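Putative membrane protein COG4129 (Clostridium difficile, PDB 3KMI) is of unknown function but is probably a membrane-bound aromatic acid exporter, of which this chain is the helical C-terminal domain. Local coordinates at residues F167-N170 against R171-Q175; E121-T124 against G125-L128; N99-P103 against Q104-L108. One frame throughout, in Å; residues are numbered along the deposited sequence.

Interaction 1. Residues F167-N170 against R171-Q175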
# COMPACT_ATOMS: atom_id res chain seq x y z
N PHE A 167 2.42 -7.44 0.00
CA PHE A 167 3.05 -8.22 1.08
C PHE A 167 3.84 -9.44 0.56
O PHE A 167 4.98 -9.69 0.99
CB PHE A 167 1.99 -8.69 2.09
CG PHE A 167 2.58 -9.34 3.31
CD1 PHE A 167 2.85 -8.58 4.44
CD2 PHE A 167 2.91 -10.71 3.30
CE1 PHE A 167 3.39 -9.14 5.55
CE2 PHE A 167 3.47 -11.29 4.40
CZ PHE A 167 3.71 -10.51 5.55
N LEU A 168 3.26 -10.18 -0.38
CA LEU A 168 3.91 -11.37 -0.89
C LEU A 168 5.09 -11.02 -1.79
O LEU A 168 6.09 -11.72 -1.78
CB LEU A 168 2.93 -12.29 -1.65
CG LEU A 168 1.88 -13.01 -0.78
CD1 LEU A 168 0.70 -13.56 -1.63
CD2 LEU A 168 2.49 -14.15 0.10
N VAL A 169 4.97 -9.91 -2.53
CA VAL A 169 6.07 -9.45 -3.38
C VAL A 169 7.24 -9.08 -2.50
O VAL A 169 8.41 -9.40 -2.83
CB VAL A 169 5.64 -8.27 -4.28
CG1 VAL A 169 6.86 -7.59 -4.95
CG2 VAL A 169 4.61 -8.74 -5.31
N ASN A 170 6.92 -8.41 -1.39
CA ASN A 170 7.91 -7.97 -0.40
C ASN A 170 8.58 -9.16 0.29
O ASN A 170 9.80 -9.16 0.50
CB ASN A 170 7.27 -7.05 0.68
CG ASN A 170 7.04 -5.63 0.18
OD1 ASN A 170 7.60 -5.22 -0.83
ND2 ASN A 170 6.20 -4.87 0.88
N ARG A 171 7.80 -10.17 0.65
CA ARG A 171 8.36 -11.30 1.39
C ARG A 171 9.29 -12.10 0.45
O ARG A 171 10.33 -12.58 0.88
CB ARG A 171 7.26 -12.17 2.00
CG ARG A 171 7.83 -13.38 2.79
CD ARG A 171 6.92 -13.82 3.88
NE ARG A 171 6.95 -12.94 5.05
CZ ARG A 171 6.38 -13.21 6.21
NH1 ARG A 171 5.74 -14.37 6.40
NH2 ARG A 171 6.50 -12.34 7.23
N LYS A 172 8.91 -12.18 -0.82
CA LYS A 172 9.72 -12.83 -1.84
C LYS A 172 11.03 -12.07 -2.08
O LYS A 172 12.09 -12.70 -2.21
CB LYS A 172 8.90 -12.99 -3.11
CG LYS A 172 9.47 -13.91 -4.14
CD LYS A 172 8.39 -14.20 -5.16
CE LYS A 172 8.94 -15.06 -6.26
NZ LYS A 172 9.31 -14.20 -7.40
N HIS A 173 10.96 -10.74 -2.11
CA HIS A 173 12.12 -9.88 -2.29
C HIS A 173 13.13 -10.06 -1.15
O HIS A 173 14.32 -10.23 -1.40
CB HIS A 173 11.71 -8.40 -2.39
CG HIS A 173 11.62 -7.88 -3.80
ND1 HIS A 173 10.43 -7.47 -4.37
CD2 HIS A 173 12.57 -7.68 -4.74
CE1 HIS A 173 10.66 -7.06 -5.61
NE2 HIS A 173 11.95 -7.17 -5.85
N ALA A 174 12.63 -10.05 0.08
CA ALA A 174 13.45 -10.24 1.28
C ALA A 174 14.09 -11.63 1.38
O ALA A 174 15.00 -11.82 2.18
CB ALA A 174 12.64 -9.97 2.53
N GLN A 175 13.60 -12.59 0.60
CA GLN A 175 14.13 -13.95 0.62
C GLN A 175 15.14 -14.15 -0.50
O GLN A 175 16.17 -14.80 -0.32
CB GLN A 175 13.02 -14.99 0.55

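Interaction 2. Residues E121-T124 against G125-L128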
# COMPACT_ATOMS: atom_id res chain seq x y z
N GLU A 121 10.11 -20.93 0.59
CA GLU A 121 11.11 -21.71 -0.15
C GLU A 121 11.06 -21.25 -1.60
O GLU A 121 10.32 -20.32 -1.91
CB GLU A 121 10.84 -23.22 -0.04
CG GLU A 121 10.69 -23.70 1.42
CD GLU A 121 10.87 -25.20 1.57
OE1 GLU A 121 10.26 -25.97 0.79
OE2 GLU A 121 11.62 -25.60 2.49
N ALA A 122 11.83 -21.88 -2.49
CA ALA A 122 11.99 -21.40 -3.87
C ALA A 122 10.69 -20.94 -4.55
O ALA A 122 10.63 -19.85 -5.11
CB ALA A 122 12.70 -22.47 -4.73
N GLU A 123 9.65 -21.76 -4.49
CA GLU A 123 8.46 -21.53 -5.29
C GLU A 123 7.31 -20.91 -4.48
O GLU A 123 6.23 -20.65 -5.02
CB GLU A 123 8.01 -22.84 -5.93
CG GLU A 123 7.31 -22.67 -7.28
CD GLU A 123 8.09 -21.79 -8.24
OE1 GLU A 123 9.33 -21.97 -8.35
OE2 GLU A 123 7.47 -20.92 -8.87
N THR A 124 7.55 -20.68 -3.20
CA THR A 124 6.49 -20.27 -2.30
C THR A 124 5.82 -18.95 -2.69
O THR A 124 4.60 -18.89 -2.77
CB THR A 124 7.01 -20.18 -0.87
OG1 THR A 124 7.71 -21.39 -0.53
CG2 THR A 124 5.86 -19.94 0.11
N GLY A 125 6.60 -17.90 -2.92
CA GLY A 125 6.00 -16.62 -3.28
C GLY A 125 5.09 -16.76 -4.50
O GLY A 125 3.94 -16.30 -4.50
N ASN A 126 5.62 -17.41 -5.53
CA ASN A 126 4.89 -17.64 -6.77
C ASN A 126 3.59 -18.42 -6.57
O ASN A 126 2.55 -18.01 -7.09
CB ASN A 126 5.78 -18.36 -7.76
CG ASN A 126 6.86 -17.48 -8.32
OD1 ASN A 126 6.82 -16.25 -8.22
ND2 ASN A 126 7.83 -18.11 -8.95
N LEU A 127 3.64 -19.51 -5.80
CA LEU A 127 2.44 -20.27 -5.49
C LEU A 127 1.41 -19.39 -4.79
O LEU A 127 0.25 -19.36 -5.16
CB LEU A 127 2.76 -21.51 -4.62
CG LEU A 127 3.50 -22.63 -5.38
CD1 LEU A 127 3.84 -23.73 -4.42
CD2 LEU A 127 2.71 -23.19 -6.57
N LEU A 128 1.85 -18.68 -3.77
CA LEU A 128 0.92 -17.86 -2.97
C LEU A 128 0.32 -16.71 -3.82
O LEU A 128 -0.88 -16.40 -3.73
CB LEU A 128 1.62 -17.34 -1.70
CG LEU A 128 2.08 -18.44 -0.72
CD1 LEU A 128 2.88 -17.84 0.42
CD2 LEU A 128 0.82 -19.20 -0.18
O HOH W 1 9.48 -17.85 -2.87
O HOH W 2 8.61 -18.02 -5.39

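Interaction 3. Residues N99-P103 against Q104-L108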
# COMPACT_ATOMS: atom_id res chain seq x y z
N ASN A 99 -18.15 -5.83 8.82
CA ASN A 99 -19.46 -5.89 9.52
C ASN A 99 -19.95 -7.32 9.76
O ASN A 99 -20.90 -7.54 10.53
CB ASN A 99 -20.56 -5.21 8.67
CG ASN A 99 -20.38 -3.73 8.49
OD1 ASN A 99 -19.41 -3.28 7.88
ND2 ASN A 99 -21.35 -2.95 8.98
N SER A 100 -19.33 -8.29 9.09
CA SER A 100 -19.87 -9.66 8.97
C SER A 100 -18.63 -10.53 8.64
O SER A 100 -17.62 -9.98 8.19
CB SER A 100 -20.85 -9.66 7.79
OG SER A 100 -21.56 -10.87 7.64
N THR A 101 -18.70 -11.84 8.83
CA THR A 101 -17.64 -12.72 8.36
C THR A 101 -18.23 -13.73 7.38
O THR A 101 -18.47 -14.88 7.77
CB THR A 101 -16.95 -13.48 9.52
OG1 THR A 101 -16.65 -12.57 10.57
CG2 THR A 101 -15.65 -14.16 9.06
N PRO A 102 -18.49 -13.32 6.11
CA PRO A 102 -19.05 -14.31 5.15
C PRO A 102 -18.03 -15.41 4.74
O PRO A 102 -16.88 -15.32 5.12
CB PRO A 102 -19.43 -13.43 3.95
CG PRO A 102 -18.47 -12.29 4.02
CD PRO A 102 -18.37 -11.98 5.50
N PRO A 103 -18.45 -16.46 4.00
CA PRO A 103 -17.53 -17.52 3.66
C PRO A 103 -16.26 -17.04 3.01
O PRO A 103 -15.21 -17.54 3.35
CB PRO A 103 -18.34 -18.37 2.67
CG PRO A 103 -19.69 -18.23 3.16
CD PRO A 103 -19.82 -16.80 3.57
N GLN A 104 -16.34 -16.06 2.11
CA GLN A 104 -15.13 -15.52 1.45
C GLN A 104 -14.14 -14.84 2.43
O GLN A 104 -12.94 -14.88 2.21
CB GLN A 104 -15.50 -14.57 0.31
CG GLN A 104 -16.07 -15.25 -0.94
CD GLN A 104 -15.15 -16.32 -1.54
OE1 GLN A 104 -15.57 -17.45 -1.81
NE2 GLN A 104 -13.88 -15.97 -1.75
N ALA A 105 -14.67 -14.23 3.49
CA ALA A 105 -13.85 -13.69 4.58
C ALA A 105 -13.14 -14.81 5.34
O ALA A 105 -11.96 -14.71 5.64
CB ALA A 105 -14.72 -12.82 5.55
N HIS A 106 -13.87 -15.88 5.66
CA HIS A 106 -13.26 -17.08 6.26
C HIS A 106 -12.14 -17.64 5.35
O HIS A 106 -11.12 -18.06 5.84
CB HIS A 106 -14.33 -18.14 6.51
CG HIS A 106 -15.20 -17.86 7.70
ND1 HIS A 106 -14.77 -18.01 9.00
CD2 HIS A 106 -16.51 -17.49 7.78
CE1 HIS A 106 -15.75 -17.73 9.83
NE2 HIS A 106 -16.82 -17.41 9.11
N ILE A 107 -12.34 -17.61 4.03
CA ILE A 107 -11.33 -18.12 3.09
C ILE A 107 -10.09 -17.18 3.07
O ILE A 107 -8.95 -17.66 3.05
CB ILE A 107 -11.94 -18.32 1.68
CG1 ILE A 107 -12.82 -19.58 1.68
CG2 ILE A 107 -10.84 -18.45 0.57
CD1 ILE A 107 -13.82 -19.60 0.55
N LEU A 108 -10.34 -15.87 3.10
CA LEU A 108 -9.29 -14.88 3.21
C LEU A 108 -8.48 -15.09 4.49
O LEU A 108 -7.23 -15.08 4.49
CB LEU A 108 -9.88 -13.46 3.20
CG LEU A 108 -8.78 -12.41 3.42
CD1 LEU A 108 -7.80 -12.47 2.23
CD2 LEU A 108 -9.34 -11.02 3.63

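Interaction 1. Residues F167-N170 against R171-Q175
With CG anti to the backbone N in both residues (chi1 -172° in Phe167, -180° in Arg171), the two side chains run side by side, pointing the same way, along one flank of helix 148-176. They form an i to i+4 pair, one turn apart, on a helix of an all-helical bundle. A bend at chi3 of Arg171 lays its head against the end of the ring: Phe167 CZ sits over one face of the guanidinium, toward its rim, 3.7 Å from Arg171 NH2. The two planes stand 55° apart, so this is an oblique contact and not a flat stack. Arg171 NH2 is hydrogen-bonded to Ser22 OG of helix 7-33, the helix whose Val21 also touches both side chains, so the head is held on the side of the bundle where Phe167 is buried.

The regular alpha-helical bonds run beneath, from Arg171 N to Phe167 O (2.9 Å), Lys172 N to Leu168 O and Ala174 N to Asn170 O. Phe167 O takes a second bond from Gln84 NE2 of helix 68-95, and Gln84 OE1 accepts from Asn170 ND2, tying one glutamine to both residues.

On the more exposed side, the imidazole of His173 is modelled in two positions, and its contacts with Val169 are doubtful. The firm link there is the backbone bond from His173 N to Val169 O, at 3.0 Å.

Interaction 2. Residues E121-T124 against G125-L128
The carboxylate of Glu123 lies across the amide of Asn126, three residues on, with the two planes turned 47° from each other. Asn126 ND2 donates to Glu123 OE2 at 2.8 Å along a nearly straight line (N-H...O 167°). The acceptor lies in the amide's own plane, whereas the nitrogen reaches OE2 from above the carboxylate plane. A bend at chi2 of Glu123 (50°) folds the acid back toward the helix, bringing OE2 close to Asn126 CB as well.

The chain passes here from the loop after helix 103-117 into helix 124-140 through a type I beta turn, residues 121-124, in which Thr124 N donates to Glu121 O at 3.1 Å. The side chain of Thr124 closes the same turn from the other direction: its OG1 accepts a bond from Glu121 N at 2.7 Å, so the two residues are clasped by a reciprocal pair. Two amides at the start of the helix are met by water: water 1 accepts from Gly125 N and donates to Glu121 O, and water 2 accepts from Asn126 N at 3.1 Å and donates to Ala122 O. The waters thus bridge successive loop carbonyls to successive helix amides. Direct helical bonding follows, from Leu127 N to Glu123 O and from Leu128 N to Thr124 O, both 2.9 Å.

The methyl of Thr124 lies alongside Leu128, with Thr124 CG2 3.7 Å from Leu128 CD1. Leu128 is buried and continues inward onto Phe111 of helix 103-117 and Phe120 of the loop, while Thr124 touches Thr118, also in the loop.

Interaction 3. Residues N99-P103 against Q104-L108
Thr101 sets its methyl over the imidazole of His106 in a CH-pi contact: CG2 stands 3.6 Å from the ring centroid and only 14° off the ring normal. The two side chains cross at about a right angle. In Thr101 the methyl is anti to the backbone N (OG1 chi1 -47°), which aims CG2 at the ring while OG1 makes a hydrogen bond with Ile32 O of helix 7-33; a single threonine thereby joins the loop to that helix and covers a face of the histidine. Pro103 CA meets the same ring at its edge, near the ring plane, and Val33 also touches His106.

Between 99-103 and 104-108 the hydrogen bonds are all of the backbone. Pro102 occupies the N-cap of helix 103-117, with Pro103 as the first residue of the helix, where a proline's lack of an N-H costs no helical bond. Pro102 O receives His106 N at 3.1 Å, nearly straight (165°), and a weak, strongly bent bond from Ala105 N at 3.0 Å. Pro103 O takes Ile107 N in its carbonyl plane, the next helical bond in sequence.

Apolar contacts fill the inner side. Pro102 CD rests 3.7 Å from Ala105 CB, and Thr101 CG2 approaches the same methyl at 3.9 Å. Ala105 is buried against Ile32 and Leu157 of helices 7-33 and 148-176, while Gln104 turns to Leu135, Ser138 and Met139 of helix 124-140.

In the fold
Interactions 1 and 2 lie on the same side of the chain's centre and touch, through Leu168 CD2 against Leu128 CD1 and Lys172 CE beside Asn126 OD1, joining helix 148-176 to helix 124-140. Interaction 3 lies across the centre from interaction 1, its centre about 25 Å from those of the other two. Interaction 1, deepest of the three, sits within a helix and hydrogen-bonds through Asn170 and Arg171 to helices 68-95 and 7-33. Interactions 2 and 3 are both helix starts, but differ in chemistry: waters and a carboxylate-amide bond serve 121-128, prolines and a methyl over imidazole the more superficial 99-108.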